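Local structure of homoserine dehydrogenase (3ING) at residues T144-V149 with G169-T174; I200-P205 with A214-V219; G286-T291 with T296-D301; P150-L155 with V222-G227. The protein probably catalyses the NADP(H)-dependent interconversion of aspartate semialdehyde and homoserine, a step shared by threonine and methionine biosynthesis. All blocks are in the same frame, centred on the assembly; numbering follows the deposited sequence.

Contact 1 (T144-V149 with G169-T174); sequences TVAGGV and GIVSST. With NA (sodium ion), chain B.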
loop_
_atom_site.group_PDB
_atom_site.type_symbol
_atom_site.label_atom_id
_atom_site.label_comp_id
_atom_site.label_asym_id
_atom_site.label_seq_id
_atom_site.Cartn_x
_atom_site.Cartn_y
_atom_site.Cartn_z
ATOM N N THR A 144 -13.220 -4.276 5.663
ATOM C CA THR A 144 -13.637 -5.552 6.224
ATOM C C THR A 144 -12.494 -6.347 6.872
ATOM O O THR A 144 -12.785 -7.201 7.657
ATOM C CB THR A 144 -14.292 -6.467 5.175
ATOM O OG1 THR A 144 -13.295 -6.841 4.187
ATOM C CG2 THR A 144 -15.511 -5.759 4.537
ATOM N N VAL A 145 -11.223 -6.058 6.567
ATOM C CA VAL A 145 -10.104 -6.740 7.263
ATOM C C VAL A 145 -9.098 -5.688 7.732
ATOM O O VAL A 145 -8.557 -4.937 6.911
ATOM C CB VAL A 145 -9.377 -7.751 6.381
ATOM C CG1 VAL A 145 -8.201 -8.488 7.201
ATOM C CG2 VAL A 145 -10.348 -8.755 5.775
ATOM N N ALA A 146 -8.873 -5.613 9.036
ATOM C CA ALA A 146 -7.939 -4.630 9.602
ATOM C C ALA A 146 -8.393 -3.232 9.237
ATOM O O ALA A 146 -7.736 -2.508 8.489
ATOM C CB ALA A 146 -6.459 -4.858 9.144
ATOM N N GLY A 147 -9.547 -2.879 9.739
ATOM C CA GLY A 147 -10.137 -1.550 9.557
ATOM C C GLY A 147 -9.345 -0.539 8.757
ATOM O O GLY A 147 -9.470 -0.442 7.547
ATOM N N GLY A 148 -8.490 0.193 9.436
ATOM C CA GLY A 148 -7.786 1.288 8.818
ATOM C C GLY A 148 -6.421 0.979 8.248
ATOM O O GLY A 148 -5.758 1.870 7.727
ATOM N N VAL A 149 -5.972 -0.260 8.301
ATOM C CA VAL A 149 -4.666 -0.576 7.726
ATOM C C VAL A 149 -4.850 -0.901 6.247
ATOM O O VAL A 149 -5.643 -1.751 5.928
ATOM C CB VAL A 149 -3.995 -1.783 8.411
ATOM C CG1 VAL A 149 -2.625 -2.013 7.779
ATOM C CG2 VAL A 149 -3.857 -1.545 9.920
ATOM N N GLY A 169 -1.383 -11.911 10.108
ATOM C CA GLY A 169 -1.587 -10.622 10.723
ATOM C C GLY A 169 -2.414 -10.614 11.955
ATOM O O GLY A 169 -3.064 -11.598 12.276
ATOM N N ILE A 170 -2.298 -9.505 12.694
ATOM C CA ILE A 170 -3.198 -9.170 13.793
ATOM C C ILE A 170 -4.235 -8.254 13.176
ATOM O O ILE A 170 -3.962 -7.073 12.929
ATOM C CB ILE A 170 -2.422 -8.460 14.948
ATOM C CG1 ILE A 170 -1.432 -9.453 15.607
ATOM C CG2 ILE A 170 -3.357 -7.894 15.990
ATOM C CD1 ILE A 170 -0.410 -8.766 16.539
ATOM N N VAL A 171 -5.404 -8.811 12.841
ATOM C CA VAL A 171 -6.402 -8.086 12.065
ATOM C C VAL A 171 -7.741 -7.930 12.764
ATOM O O VAL A 171 -8.578 -7.225 12.271
ATOM C CB VAL A 171 -6.610 -8.784 10.667
ATOM C CG1 VAL A 171 -5.312 -8.780 9.825
ATOM C CG2 VAL A 171 -7.169 -10.207 10.802
ATOM N N SER A 172 -7.953 -8.595 13.898
ATOM C CA SER A 172 -9.224 -8.508 14.655
ATOM C C SER A 172 -8.831 -7.788 15.949
ATOM O O SER A 172 -8.103 -8.325 16.764
ATOM C CB SER A 172 -9.824 -9.909 14.910
ATOM O OG SER A 172 -11.098 -9.888 15.574
ATOM N N SER A 173 -9.318 -6.563 16.099
ATOM C CA SER A 173 -8.913 -5.684 17.194
ATOM C C SER A 173 -9.323 -6.162 18.573
ATOM O O SER A 173 -8.463 -6.567 19.392
ATOM C CB SER A 173 -9.485 -4.293 16.984
ATOM O OG SER A 173 -8.930 -3.664 15.859
ATOM N N THR A 174 -10.633 -6.141 18.822
ATOM C CA THR A 174 -11.156 -6.359 20.186
ATOM C C THR A 174 -10.620 -7.628 20.867
ATOM O O THR A 174 -10.178 -7.573 22.026
ATOM C CB THR A 174 -12.698 -6.268 20.227
ATOM O OG1 THR A 174 -13.076 -4.963 19.838
ATOM C CG2 THR A 174 -13.265 -6.565 21.672
HETATM NA NA NA B . -8.005 -2.791 5.667
#

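Contact 2 (I200-P205 with A214-V219); sequences IAESNP and AARKSV. With NDP (NADPH dihydro-nicotinamide-adenine-dinucleotide phosphate), chain C.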
loop_
_atom_site.group_PDB
_atom_site.type_symbol
_atom_site.label_atom_id
_atom_site.label_comp_id
_atom_site.label_asym_id
_atom_site.label_seq_id
_atom_site.Cartn_x
_atom_site.Cartn_y
_atom_site.Cartn_z
ATOM N N ILE A 200 -14.189 0.134 18.775
ATOM C CA ILE A 200 -13.712 -1.008 18.001
ATOM C C ILE A 200 -14.522 -2.302 18.218
ATOM O O ILE A 200 -14.364 -3.218 17.459
ATOM C CB ILE A 200 -12.197 -1.354 18.274
ATOM C CG1 ILE A 200 -11.967 -1.743 19.732
ATOM C CG2 ILE A 200 -11.242 -0.173 17.807
ATOM C CD1 ILE A 200 -10.541 -2.368 20.104
ATOM N N ALA A 201 -15.345 -2.393 19.247
ATOM C CA ALA A 201 -16.098 -3.623 19.527
ATOM C C ALA A 201 -17.213 -3.783 18.511
ATOM O O ALA A 201 -17.809 -2.793 18.085
ATOM C CB ALA A 201 -16.696 -3.558 20.913
ATOM N N GLU A 202 -17.519 -5.027 18.153
ATOM C CA GLU A 202 -18.605 -5.335 17.264
ATOM C C GLU A 202 -19.923 -5.031 17.933
ATOM O O GLU A 202 -20.036 -5.094 19.160
ATOM C CB GLU A 202 -18.564 -6.818 16.912
ATOM C CG GLU A 202 -17.468 -7.167 15.932
ATOM C CD GLU A 202 -17.847 -6.782 14.536
ATOM O OE1 GLU A 202 -18.549 -7.578 13.860
ATOM O OE2 GLU A 202 -17.454 -5.668 14.121
ATOM N N SER A 203 -20.928 -4.729 17.107
ATOM C CA SER A 203 -22.285 -4.469 17.538
ATOM C C SER A 203 -22.802 -5.633 18.387
ATOM O O SER A 203 -23.667 -5.444 19.267
ATOM C CB SER A 203 -23.184 -4.228 16.312
ATOM O OG SER A 203 -22.685 -3.135 15.559
ATOM N N ASN A 204 -22.323 -6.838 18.075
ATOM C CA ASN A 204 -22.527 -8.014 18.940
ATOM C C ASN A 204 -21.141 -8.387 19.414
ATOM O O ASN A 204 -20.409 -9.122 18.723
ATOM C CB ASN A 204 -23.198 -9.190 18.261
ATOM C CG ASN A 204 -23.312 -10.396 19.181
ATOM O OD1 ASN A 204 -22.727 -10.431 20.273
ATOM N ND2 ASN A 204 -24.074 -11.401 18.745
ATOM N N PRO A 205 -20.762 -7.889 20.591
ATOM C CA PRO A 205 -19.375 -8.137 21.081
ATOM C C PRO A 205 -18.990 -9.607 21.269
ATOM O O PRO A 205 -17.803 -9.918 21.318
ATOM C CB PRO A 205 -19.338 -7.378 22.397
ATOM C CG PRO A 205 -20.455 -6.374 22.286
ATOM C CD PRO A 205 -21.516 -7.048 21.528
ATOM N N ALA A 214 -12.620 -12.510 13.653
ATOM C CA ALA A 214 -11.402 -12.951 12.966
ATOM C C ALA A 214 -11.706 -13.975 11.864
ATOM O O ALA A 214 -11.086 -13.967 10.786
ATOM C CB ALA A 214 -10.408 -13.540 13.980
ATOM N N ALA A 215 -12.633 -14.886 12.151
ATOM C CA ALA A 215 -12.982 -15.931 11.206
ATOM C C ALA A 215 -13.519 -15.336 9.925
ATOM O O ALA A 215 -13.130 -15.777 8.869
ATOM C CB ALA A 215 -13.974 -16.929 11.786
ATOM N N ARG A 216 -14.410 -14.350 10.025
ATOM C CA ARG A 216 -14.989 -13.718 8.852
ATOM C C ARG A 216 -13.893 -13.090 8.023
ATOM O O ARG A 216 -13.866 -13.207 6.810
ATOM C CB ARG A 216 -16.033 -12.657 9.247
ATOM C CG ARG A 216 -17.328 -13.244 9.848
ATOM C CD ARG A 216 -18.094 -12.101 10.480
ATOM N NE ARG A 216 -19.364 -12.536 11.048
ATOM C CZ ARG A 216 -19.917 -11.975 12.130
ATOM N NH1 ARG A 216 -19.280 -11.033 12.842
ATOM N NH2 ARG A 216 -21.052 -12.432 12.573
ATOM N N LYS A 217 -12.965 -12.424 8.695
ATOM C CA LYS A 217 -11.869 -11.764 8.001
ATOM C C LYS A 217 -11.035 -12.811 7.272
ATOM O O LYS A 217 -10.583 -12.570 6.178
ATOM C CB LYS A 217 -11.002 -10.947 8.981
ATOM C CG LYS A 217 -11.732 -9.814 9.649
ATOM C CD LYS A 217 -10.827 -9.038 10.610
ATOM C CE LYS A 217 -11.601 -7.877 11.258
ATOM N NZ LYS A 217 -11.906 -6.767 10.329
ATOM N N SER A 218 -10.871 -13.992 7.862
ATOM C CA SER A 218 -10.026 -14.996 7.269
ATOM C C SER A 218 -10.609 -15.554 5.980
ATOM O O SER A 218 -9.847 -15.966 5.093
ATOM C CB SER A 218 -9.726 -16.153 8.257
ATOM O OG SER A 218 -10.827 -17.047 8.465
ATOM N N VAL A 219 -11.948 -15.586 5.896
ATOM C CA VAL A 219 -12.666 -16.049 4.683
ATOM C C VAL A 219 -12.418 -15.058 3.563
ATOM O O VAL A 219 -12.111 -15.432 2.451
ATOM C CB VAL A 219 -14.177 -16.169 4.899
ATOM C CG1 VAL A 219 -14.900 -16.452 3.587
ATOM C CG2 VAL A 219 -14.482 -17.238 5.944
HETATM P PA NDP C . -22.584 0.437 14.896
HETATM O O1A NDP C . -21.946 1.519 15.669
HETATM O O2A NDP C . -23.420 -0.520 15.659
HETATM O O5B NDP C . -23.514 1.053 13.734
HETATM C C5B NDP C . -24.360 0.307 12.884
HETATM C C4B NDP C . -25.263 1.239 12.091
HETATM O O4B NDP C . -26.184 0.522 11.310
HETATM C C3B NDP C . -26.147 2.099 13.006
HETATM O O3B NDP C . -26.519 3.307 12.362
HETATM C C2B NDP C . -27.348 1.239 13.206
HETATM O O2B NDP C . -28.507 1.937 13.567
HETATM C C1B NDP C . -27.508 0.713 11.805
HETATM N N9A NDP C . -28.234 -0.546 11.694
HETATM C C8A NDP C . -28.330 -1.605 12.554
HETATM N N7A NDP C . -29.084 -2.571 11.941
HETATM C C5A NDP C . -29.443 -2.122 10.729
HETATM C C6A NDP C . -30.215 -2.712 9.750
HETATM N N6A NDP C . -30.471 -4.017 9.789
HETATM N N1A NDP C . -30.383 -1.990 8.623
HETATM C C2A NDP C . -29.882 -0.716 8.449
HETATM N N3A NDP C . -29.101 -0.110 9.416
HETATM C C4A NDP C . -28.909 -0.857 10.542
HETATM O O3 NDP C . -21.467 -0.377 14.077
HETATM P PN NDP C . -20.020 0.168 13.633
HETATM O O1N NDP C . -19.089 0.086 14.799
HETATM O O2N NDP C . -20.242 1.475 12.941
HETATM O O5D NDP C . -19.529 -0.947 12.561
HETATM C C5D NDP C . -20.239 -0.947 11.322
HETATM C C4D NDP C . -19.687 -2.059 10.435
HETATM O O4D NDP C . -18.320 -1.791 10.215
HETATM C C3D NDP C . -19.740 -3.428 11.059
HETATM O O3D NDP C . -20.193 -4.440 10.153
HETATM C C2D NDP C . -18.321 -3.675 11.535
HETATM O O2D NDP C . -17.991 -5.037 11.589
HETATM C C1D NDP C . -17.525 -2.935 10.486
HETATM N N1N NDP C . -16.185 -2.574 10.913
HETATM C C2N NDP C . -16.018 -1.812 12.041
HETATM C C3N NDP C . -14.770 -1.586 12.602
HETATM C C7N NDP C . -14.655 -0.635 13.732
HETATM O O7N NDP C . -13.505 0.122 13.770
HETATM N N7N NDP C . -15.645 -0.424 14.589
HETATM C C4N NDP C . -13.497 -1.872 11.814
HETATM C C5N NDP C . -13.796 -2.673 10.577
HETATM C C6N NDP C . -15.096 -2.968 10.175
HETATM P P2B NDP C . -28.583 2.936 14.819
HETATM O O1X NDP C . -30.065 3.191 14.857
HETATM O O2X NDP C . -27.630 4.159 14.669
HETATM O O3X NDP C . -28.127 2.100 15.973
HETATM O O HOH W 1 -17.438 -8.995 12.122
#

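Contact 3 (G286-T291 with T296-D301); sequences GYQIET and TVNVSD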
loop_
_atom_site.group_PDB
_atom_site.type_symbol
_atom_site.label_atom_id
_atom_site.label_comp_id
_atom_site.label_asym_id
_atom_site.label_seq_id
_atom_site.Cartn_x
_atom_site.Cartn_y
_atom_site.Cartn_z
ATOM N N GLY A 286 -2.017 -4.911 12.042
ATOM C CA GLY A 286 -0.995 -5.029 11.008
ATOM C C GLY A 286 -0.816 -6.442 10.541
ATOM O O GLY A 286 -1.391 -7.363 11.110
ATOM N N TYR A 287 -0.022 -6.594 9.491
ATOM C CA TYR A 287 0.202 -7.861 8.868
ATOM C C TYR A 287 1.518 -7.930 8.068
ATOM O O TYR A 287 2.243 -6.928 7.863
ATOM C CB TYR A 287 -0.973 -8.184 7.923
ATOM C CG TYR A 287 -1.061 -7.206 6.755
ATOM C CD1 TYR A 287 -0.321 -7.393 5.620
ATOM C CD2 TYR A 287 -1.866 -6.087 6.820
ATOM C CE1 TYR A 287 -0.374 -6.485 4.536
ATOM C CE2 TYR A 287 -1.917 -5.182 5.763
ATOM C CZ TYR A 287 -1.174 -5.394 4.618
ATOM O OH TYR A 287 -1.244 -4.488 3.541
ATOM N N GLN A 288 1.789 -9.119 7.555
ATOM C CA GLN A 288 2.957 -9.372 6.758
ATOM C C GLN A 288 2.504 -10.200 5.555
ATOM O O GLN A 288 1.799 -11.192 5.746
ATOM C CB GLN A 288 3.984 -10.139 7.598
ATOM C CG GLN A 288 5.253 -10.500 6.890
ATOM C CD GLN A 288 6.278 -11.170 7.786
ATOM O OE1 GLN A 288 6.230 -12.386 8.018
ATOM N NE2 GLN A 288 7.261 -10.403 8.230
ATOM N N ILE A 289 2.886 -9.805 4.335
ATOM C CA ILE A 289 2.624 -10.643 3.194
ATOM C C ILE A 289 3.938 -11.061 2.570
ATOM O O ILE A 289 4.768 -10.240 2.190
ATOM C CB ILE A 289 1.754 -9.996 2.094
ATOM C CG1 ILE A 289 2.108 -8.529 1.908
ATOM C CG2 ILE A 289 0.266 -10.235 2.373
ATOM C CD1 ILE A 289 1.538 -7.965 0.661
ATOM N N GLU A 290 4.103 -12.379 2.435
ATOM C CA GLU A 290 5.218 -12.982 1.698
ATOM C C GLU A 290 4.833 -13.130 0.238
ATOM O O GLU A 290 3.820 -13.736 -0.046
ATOM C CB GLU A 290 5.572 -14.367 2.235
ATOM C CG GLU A 290 5.860 -14.424 3.697
ATOM C CD GLU A 290 6.208 -15.834 4.187
ATOM O OE1 GLU A 290 6.227 -16.788 3.367
ATOM O OE2 GLU A 290 6.471 -15.976 5.401
ATOM N N THR A 291 5.661 -12.592 -0.667
ATOM C CA THR A 291 5.411 -12.575 -2.118
ATOM C C THR A 291 6.569 -13.130 -2.875
ATOM O O THR A 291 7.700 -13.135 -2.384
ATOM C CB THR A 291 5.137 -11.152 -2.686
ATOM O OG1 THR A 291 6.359 -10.387 -2.846
ATOM C CG2 THR A 291 4.146 -10.395 -1.822
ATOM N N THR A 296 8.940 -9.576 1.177
ATOM C CA THR A 296 8.013 -9.729 2.271
ATOM C C THR A 296 7.769 -8.349 2.820
ATOM O O THR A 296 8.700 -7.666 3.289
ATOM C CB THR A 296 8.532 -10.677 3.371
ATOM O OG1 THR A 296 8.639 -11.974 2.813
ATOM C CG2 THR A 296 7.586 -10.728 4.616
ATOM N N VAL A 297 6.505 -7.965 2.757
ATOM C CA VAL A 297 6.069 -6.626 3.079
ATOM C C VAL A 297 5.283 -6.606 4.365
ATOM O O VAL A 297 4.415 -7.458 4.585
ATOM C CB VAL A 297 5.221 -5.992 1.914
ATOM C CG1 VAL A 297 4.689 -4.615 2.337
ATOM C CG2 VAL A 297 6.062 -5.898 0.605
ATOM N N ASN A 298 5.612 -5.641 5.225
ATOM C CA ASN A 298 4.956 -5.456 6.501
ATOM C C ASN A 298 4.177 -4.148 6.511
ATOM O O ASN A 298 4.686 -3.136 6.092
ATOM C CB ASN A 298 5.967 -5.447 7.650
ATOM C CG ASN A 298 7.034 -6.517 7.505
ATOM O OD1 ASN A 298 6.723 -7.700 7.366
ATOM N ND2 ASN A 298 8.308 -6.103 7.554
ATOM N N VAL A 299 2.973 -4.168 7.073
ATOM C CA VAL A 299 2.095 -2.981 7.062
ATOM C C VAL A 299 1.363 -2.973 8.382
ATOM O O VAL A 299 0.897 -4.028 8.846
ATOM C CB VAL A 299 1.086 -2.992 5.912
ATOM C CG1 VAL A 299 0.260 -1.665 5.883
ATOM C CG2 VAL A 299 1.763 -3.258 4.544
ATOM N N SER A 300 1.339 -1.827 9.024
ATOM C CA SER A 300 0.625 -1.682 10.287
ATOM C C SER A 300 0.160 -0.242 10.473
ATOM O O SER A 300 0.430 0.625 9.646
ATOM C CB SER A 300 1.513 -2.130 11.450
ATOM O OG SER A 300 2.632 -1.301 11.622
ATOM N N ASP A 301 -0.554 0.019 11.565
ATOM C CA ASP A 301 -0.836 1.392 11.935
ATOM C C ASP A 301 -0.662 1.588 13.425
ATOM O O ASP A 301 -0.428 0.633 14.158
ATOM C CB ASP A 301 -2.227 1.875 11.456
ATOM C CG ASP A 301 -3.383 1.094 12.043
ATOM O OD1 ASP A 301 -3.179 0.230 12.906
ATOM O OD2 ASP A 301 -4.512 1.327 11.553
HETATM O O HOH W 2 9.109 -12.964 0.217
#

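Contact 4 (P150-L155 with V222-G227); sequences PLFSVL and VNHIFG. With EDO (1,2-ethanediol), chain I.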
loop_
_atom_site.group_PDB
_atom_site.type_symbol
_atom_site.label_atom_id
_atom_site.label_comp_id
_atom_site.label_asym_id
_atom_site.label_seq_id
_atom_site.Cartn_x
_atom_site.Cartn_y
_atom_site.Cartn_z
ATOM N N PRO A 150 -4.134 -0.219 5.350
ATOM C CA PRO A 150 -4.236 -0.588 3.935
ATOM C C PRO A 150 -3.813 -2.026 3.673
ATOM O O PRO A 150 -2.711 -2.450 4.039
ATOM C CB PRO A 150 -3.272 0.384 3.238
ATOM C CG PRO A 150 -3.144 1.527 4.192
ATOM C CD PRO A 150 -3.241 0.926 5.563
ATOM N N LEU A 151 -4.701 -2.782 3.024
ATOM C CA LEU A 151 -4.508 -4.188 2.831
ATOM C C LEU A 151 -4.942 -4.527 1.407
ATOM O O LEU A 151 -4.102 -4.856 0.563
ATOM C CB LEU A 151 -5.317 -4.956 3.911
ATOM C CG LEU A 151 -4.937 -6.417 4.168
ATOM C CD1 LEU A 151 -5.520 -6.957 5.496
ATOM C CD2 LEU A 151 -5.319 -7.296 3.028
ATOM N N PHE A 152 -6.234 -4.434 1.104
ATOM C CA PHE A 152 -6.664 -4.864 -0.244
ATOM C C PHE A 152 -6.172 -3.904 -1.305
ATOM O O PHE A 152 -5.852 -4.325 -2.424
ATOM C CB PHE A 152 -8.166 -5.157 -0.294
ATOM C CG PHE A 152 -8.547 -6.322 0.554
ATOM C CD1 PHE A 152 -8.081 -7.601 0.258
ATOM C CD2 PHE A 152 -9.244 -6.144 1.704
ATOM C CE1 PHE A 152 -8.369 -8.649 1.067
ATOM C CE2 PHE A 152 -9.567 -7.214 2.500
ATOM C CZ PHE A 152 -9.123 -8.466 2.179
ATOM N N SER A 153 -6.066 -2.635 -0.970
ATOM C CA SER A 153 -5.550 -1.640 -1.922
ATOM C C SER A 153 -4.057 -1.928 -2.218
ATOM O O SER A 153 -3.557 -1.676 -3.331
ATOM C CB SER A 153 -5.747 -0.241 -1.359
ATOM O OG SER A 153 -5.164 -0.004 -0.072
ATOM N N VAL A 154 -3.358 -2.447 -1.197
ATOM C CA VAL A 154 -1.930 -2.849 -1.333
ATOM C C VAL A 154 -1.819 -4.073 -2.242
ATOM O O VAL A 154 -0.977 -4.153 -3.158
ATOM C CB VAL A 154 -1.333 -3.135 0.037
ATOM C CG1 VAL A 154 0.072 -3.776 -0.059
ATOM C CG2 VAL A 154 -1.329 -1.831 0.886
ATOM N N LEU A 155 -2.676 -5.042 -1.969
ATOM C CA LEU A 155 -2.702 -6.279 -2.761
ATOM C C LEU A 155 -3.128 -5.973 -4.184
ATOM O O LEU A 155 -2.586 -6.570 -5.116
ATOM C CB LEU A 155 -3.620 -7.325 -2.124
ATOM C CG LEU A 155 -3.236 -7.952 -0.782
ATOM C CD1 LEU A 155 -4.322 -8.826 -0.294
ATOM C CD2 LEU A 155 -1.962 -8.737 -0.896
ATOM N N VAL A 222 -8.644 -15.376 2.444
ATOM C CA VAL A 222 -8.327 -16.574 1.658
ATOM C C VAL A 222 -9.020 -16.498 0.295
ATOM O O VAL A 222 -8.406 -16.785 -0.723
ATOM C CB VAL A 222 -8.627 -17.901 2.413
ATOM C CG1 VAL A 222 -10.173 -18.198 2.503
ATOM C CG2 VAL A 222 -7.841 -19.097 1.749
ATOM N N ASN A 223 -10.286 -16.066 0.248
ATOM C CA ASN A 223 -11.007 -15.962 -1.053
ATOM C C ASN A 223 -10.396 -14.879 -1.953
ATOM O O ASN A 223 -10.228 -15.068 -3.147
ATOM C CB ASN A 223 -12.509 -15.692 -0.854
ATOM C CG ASN A 223 -13.233 -16.835 -0.194
ATOM O OD1 ASN A 223 -12.716 -17.955 -0.108
ATOM N ND2 ASN A 223 -14.483 -16.583 0.195
ATOM N N HIS A 224 -10.081 -13.725 -1.381
ATOM C CA HIS A 224 -9.393 -12.698 -2.139
ATOM C C HIS A 224 -8.023 -13.155 -2.703
ATOM O O HIS A 224 -7.753 -12.992 -3.861
ATOM C CB HIS A 224 -9.112 -11.476 -1.286
ATOM C CG HIS A 224 -8.513 -10.355 -2.065
ATOM N ND1 HIS A 224 -9.265 -9.302 -2.540
ATOM C CD2 HIS A 224 -7.250 -10.134 -2.496
ATOM C CE1 HIS A 224 -8.488 -8.471 -3.212
ATOM N NE2 HIS A 224 -7.266 -8.956 -3.211
ATOM N N ILE A 225 -7.157 -13.689 -1.858
ATOM C CA ILE A 225 -5.808 -13.982 -2.256
ATOM C C ILE A 225 -5.758 -15.224 -3.115
ATOM O O ILE A 225 -5.057 -15.206 -4.150
ATOM C CB ILE A 225 -4.901 -14.152 -1.055
ATOM C CG1 ILE A 225 -4.845 -12.825 -0.283
ATOM C CG2 ILE A 225 -3.501 -14.634 -1.503
ATOM C CD1 ILE A 225 -4.191 -12.891 1.091
ATOM N N PHE A 226 -6.449 -16.303 -2.706
ATOM C CA PHE A 226 -6.312 -17.562 -3.447
ATOM C C PHE A 226 -7.453 -17.917 -4.384
ATOM O O PHE A 226 -7.420 -18.952 -5.037
ATOM C CB PHE A 226 -6.012 -18.691 -2.466
ATOM C CG PHE A 226 -4.674 -18.522 -1.780
ATOM C CD1 PHE A 226 -3.505 -18.676 -2.493
ATOM C CD2 PHE A 226 -4.596 -18.159 -0.450
ATOM C CE1 PHE A 226 -2.274 -18.498 -1.885
ATOM C CE2 PHE A 226 -3.360 -17.990 0.164
ATOM C CZ PHE A 226 -2.210 -18.160 -0.562
ATOM N N GLY A 227 -8.445 -17.049 -4.497
ATOM C CA GLY A 227 -9.491 -17.270 -5.475
ATOM C C GLY A 227 -10.474 -18.363 -5.126
ATOM O O GLY A 227 -11.138 -18.906 -6.004
HETATM C C1 EDO I . -1.740 -15.378 -5.644
HETATM O O1 EDO I . -1.575 -16.469 -4.698
HETATM C C2 EDO I . -1.743 -13.976 -5.020
HETATM O O2 EDO I . -3.042 -13.280 -4.958
#

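Contact 1 (T144-V149 with G169-T174)
Val171, just past the end of strand 164-170, meets the side chains of Val145 and Ala146 through apolar carbons. Its CB lies 3.8 Å from Val145 CG1, the shortest side-chain approach of the pair. Further out, Val171 CG1 sits between two partners, 3.9 Å from Val145 CG1 and 4.1 Å from Ala146 CB. The other branch, CG2, reaches Val145 CG1 as well, so a single methyl of Val145 meets all three carbons of the Val171 fork. That methyl stands there because Val145 CG1 is anti to its own backbone N (chi1 -178°). Lys217 of helix 212-226 touches both valines and continues the buried layer. Behind the Val145 and Ala146 side chains, three carbonyls of the loop bind a sodium ion: Val145 O at 2.5 Å, Val149 O at 2.6 Å and Ala146 O at a longer 2.9 Å. Glu142 completes the site with its backbone O and its OE2. The turn is closed by Val149 N donating to Ala146 O at 2.9 Å. Such a carbonyl-rich loop, with one carboxylate oxygen, is a typical alkali-metal site, here backed by valine packing at the sheet end and adjoining the NADPH pocket through Gly147.

Contact 2 (I200-P205 with A214-V219)
At the wall of the NADPH pocket, Glu202 on the loop 200-205 faces Arg216 on helix 212-226, and their contact is mostly mediated by water. The direct salt bridge is long, 3.7 Å from Glu202 OE1 to Arg216 NH1, with carboxylate and guanidinium planes 61° apart, so the two groups do not lie flat against each other. A water fills in: it donates to Glu202 OE1 at 2.5 Å and accepts from Arg216 NH1 at 2.8 Å. Arg216 NH1 also has a salt bridge to Asp207, which anchors the guanidinium from the intervening segment. The second carboxylate oxygen serves the cofactor, Glu202 OE2 accepting from the ribose hydroxyl O2D of NADPH at 2.7 Å. A bend at chi2 (-78°) folds the glutamate chain toward that ribose. This loop links helix 188-198 to helix 206-209, and beside Glu202 its Ser203 OG donates to the phosphate oxygen O2A of NADPH at 2.7 Å. Replacing Glu202 by alanine removes the carboxylate, and the O2D hydroxyl would probably lose its acceptor and the water on Arg216 its second anchor. Glu202 is also predicted to bind homoserine, and Lys217, the next residue after Arg216, is the predicted proton donor; its NZ lies 6.8 Å from Glu202 OE2.

Contact 3 (G286-T291 with T296-D301)
Tyr287 and Val299 lie side by side on one surface of the antiparallel hairpin 286-301, the valine over one face of the tyrosine ring. Val299 CB is 4.0 Å from the ring centroid and 29° off its normal, a CH-pi contact. Tyr287 adopts chi1 65°, placing CG between the backbone N and the carbonyl carbon; the ring thereby leans across the neighbouring strand, and its OH goes on to Pro150 O. Ile289 and Val297 continue this apolar surface, pointing the same way with Ile289 CG1 4.0 Å from Val297 CB. On the other surface Gln288 and Asn298 run alongside each other. In the conformer described here, Gln288 NE2 donates to Asn298 OD1 at 2.9 Å, a fairly straight bond that lies in the glutamine amide plane although the two amides are turned 39° apart. The extended Gln288 chain also runs past Thr296 CG2. Along the backbone, the hydrogen-bonded pairs Tyr287-Val299 and Ile289-Val297 each exchange two bonds, including Tyr287 N to Val299 O and Ile289 N to Val297 O, both 2.8 Å. Strand 296-301 pairs in turn with a strand of the second subunit, where Asn298 ND2 bonds Ser300 OG of that subunit. The asparagine amide is thus divided: in this conformer its oxygen accepts from Gln288 within the hairpin, while its nitrogen bonds across the dimer interface.

Contact 4 (P150-L155 with V222-G227)
Phe152 and His224 form the tight part of a helix-helix contact, the first turn of helix 152-157 against the last turns of helix 212-226. Phe152 CD1 sits 3.4 Å above the imidazole plane of His224, over its centre, yet the planes are 47° apart and the centroids 4.6 Å, so the rings meet obliquely. His224 CG is anti to the backbone N (chi1 -175°), which carries the imidazole towards Phe152; its ND1 is hydrogen-bonded to Tyr141 OH. With a leucine in place of the imidazole, the Tyr141 hydroxyl is likely to lose its partner and Phe152 the flat ring against it. Leu155 packs less closely, its CD1 3.9 Å from His224 CD2 and 4.0 Å from Ile225 CG1. Beyond it the contact loosens towards the exposed helix end, where Gly227 leaves helical geometry with positive phi. On the Ile225 side, a 1,2-ethanediol, probably from the crystallisation liquor, bonds through its O2 to Ile225 O at 2.9 Å.

From the N terminus, the sodium-binding loop 144-149 opens contact 1 and runs straight into 150-155, which opens contact 4. Contact 1 closes first, at 169-174, tying that loop to the end of strand 164-170 of the antiparallel sheet; contact 4 waits until 222-227, so the two cross. Within its span, contact 2 opens at 200-205 and closes at 214-219, joining the NADPH-binding loop to helix 212-226, which contact 4 packs on helix 152-157. Contact 3 follows as a separate hairpin at the chain's own sheet edge. Thr144 O bonds Lys217 NZ between contacts 1 and 2, Ile170 N bonds Gly286 O between contacts 1 and 3, and Tyr287 OH bonds Pro150 O between contacts 3 and 4.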